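RV1873 (Mycobacterium tuberculosis, PDB 2JEK) is of unknown function; it is a conserved hypothetical protein of the DUF1810 family that folds as a right-handed superhelix of helices. Local coordinates at residues K104-S107 against S108-F112. Residues are numbered along the deposited sequence; the frame is centred on the assembly and turned at random.
Sequences KLCS and SMTLF
The carbonyl group of Cys106 is approached by Thr110 on both faces of its plane: the backbone N lies towards one, the hydroxyl towards the other. Thr110 N donates to Cys106 O at 2.9 Å, tilted out of the plane on one side, while Thr110 OG1 donates to the same Cys106 O at 2.8 Å from well above the opposite face, 39° out of plane. The threonine hydroxyl can fold back because OG1 sits beside its own backbone N (chi1 -63°). It also accepts a hydrogen bond from Asp135 N, which ties the helix to the loop before helix 136-143.

One residue back, Met109 N meets Leu105 O at 2.9 Å in a nearly straight bond, N-H...O 174°. The side chains of the same pair lie at a slant to each other, Leu105 CD1 resting 4.0 Å from Met109 CG; the methionine chain bends twice and brings CE to 4.1 Å from the same methyl. This apolar ridge faces Leu125, Leu126 and Phe122 of helix 120-129. Ser108 OG, by contrast, is hydrogen-bonded to Pro43 O, and Ser107 OG turns back to Leu103 O. A threonine hydroxyl sharing the i-4 carbonyl is common in alpha-helices, here the buried helix 101-115 near the chain's centre.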
loop_
_atom_site.group_PDB
_atom_site.type_symbol
_atom_site.label_atom_id
_atom_site.label_comp_id
_atom_site.label_asym_id
_atom_site.label_seq_id
_atom_site.Cartn_x
_atom_site.Cartn_y
_atom_site.Cartn_z
ATOM N N LYS A 104 -3.674 7.506 1.357
ATOM C CA LYS A 104 -2.904 6.382 1.873
ATOM C C LYS A 104 -2.409 5.484 0.736
ATOM O O LYS A 104 -1.247 5.060 0.733
ATOM C CB LYS A 104 -3.733 5.577 2.875
ATOM C CG LYS A 104 -3.907 6.267 4.223
ATOM C CD LYS A 104 -4.542 5.320 5.244
ATOM C CE LYS A 104 -4.710 5.973 6.613
ATOM N NZ LYS A 104 -3.401 6.285 7.238
ATOM N N LEU A 105 -3.273 5.218 -0.240
ATOM C CA LEU A 105 -2.894 4.372 -1.359
ATOM C C LEU A 105 -1.812 5.041 -2.182
ATOM O O LEU A 105 -0.821 4.408 -2.561
ATOM C CB LEU A 105 -4.096 4.069 -2.232
ATOM C CG LEU A 105 -3.820 3.150 -3.427
ATOM C CD1 LEU A 105 -3.269 1.802 -3.003
ATOM C CD2 LEU A 105 -5.085 2.954 -4.225
ATOM N N CYS A 106 -1.980 6.326 -2.458
ATOM C CA CYS A 106 -0.939 7.049 -3.175
ATOM C C CYS A 106 0.411 6.932 -2.457
ATOM O O CYS A 106 1.443 6.670 -3.082
ATOM C CB CYS A 106 -1.345 8.509 -3.349
ATOM S SG CYS A 106 -0.178 9.431 -4.339
ATOM N N SER A 107 0.414 7.137 -1.142
ATOM C CA SER A 107 1.637 7.036 -0.358
ATOM C C SER A 107 2.245 5.641 -0.427
ATOM O O SER A 107 3.464 5.492 -0.531
ATOM C CB SER A 107 1.373 7.400 1.101
ATOM O OG SER A 107 0.871 8.733 1.187
ATOM N N SER A 108 1.391 4.617 -0.356
ATOM C CA SER A 108 1.856 3.235 -0.435
ATOM C C SER A 108 2.487 2.946 -1.801
ATOM O O SER A 108 3.590 2.404 -1.893
ATOM C CB SER A 108 0.699 2.272 -0.157
ATOM O OG SER A 108 1.154 0.924 -0.143
ATOM N N MET A 109 1.800 3.306 -2.873
ATOM C CA MET A 109 2.334 3.054 -4.215
ATOM C C MET A 109 3.634 3.827 -4.457
ATOM O O MET A 109 4.558 3.313 -5.086
ATOM C CB MET A 109 1.295 3.403 -5.288
ATOM C CG MET A 109 0.006 2.561 -5.240
ATOM S SD MET A 109 0.299 0.789 -5.481
ATOM C CE MET A 109 0.459 0.179 -3.796
ATOM N N THR A 110 3.705 5.050 -3.946
ATOM C CA THR A 110 4.898 5.891 -4.107
ATOM C C THR A 110 6.085 5.210 -3.428
ATOM O O THR A 110 7.164 5.093 -4.014
ATOM C CB THR A 110 4.667 7.293 -3.523
ATOM O OG1 THR A 110 3.607 7.923 -4.252
ATOM C CG2 THR A 110 5.924 8.152 -3.627
ATOM N N LEU A 111 5.875 4.745 -2.200
ATOM C CA LEU A 111 6.919 4.044 -1.454
ATOM C C LEU A 111 7.401 2.791 -2.183
ATOM O O LEU A 111 8.607 2.620 -2.412
ATOM C CB LEU A 111 6.388 3.664 -0.070
ATOM C CG LEU A 111 7.267 2.720 0.765
ATOM C CD1 LEU A 111 8.634 3.329 1.041
ATOM C CD2 LEU A 111 6.566 2.346 2.065
ATOM N N PHE A 112 6.476 1.912 -2.550
ATOM C CA PHE A 112 6.882 0.634 -3.127
ATOM C C PHE A 112 7.430 0.796 -4.543
ATOM O O PHE A 112 8.332 0.062 -4.946
ATOM C CB PHE A 112 5.773 -0.408 -2.977
ATOM C CG PHE A 112 5.634 -0.884 -1.566
ATOM C CD1 PHE A 112 6.545 -1.812 -1.057
ATOM C CD2 PHE A 112 4.643 -0.381 -0.720
ATOM C CE1 PHE A 112 6.464 -2.249 0.263
ATOM C CE2 PHE A 112 4.564 -0.807 0.605
ATOM C CZ PHE A 112 5.466 -1.745 1.100
#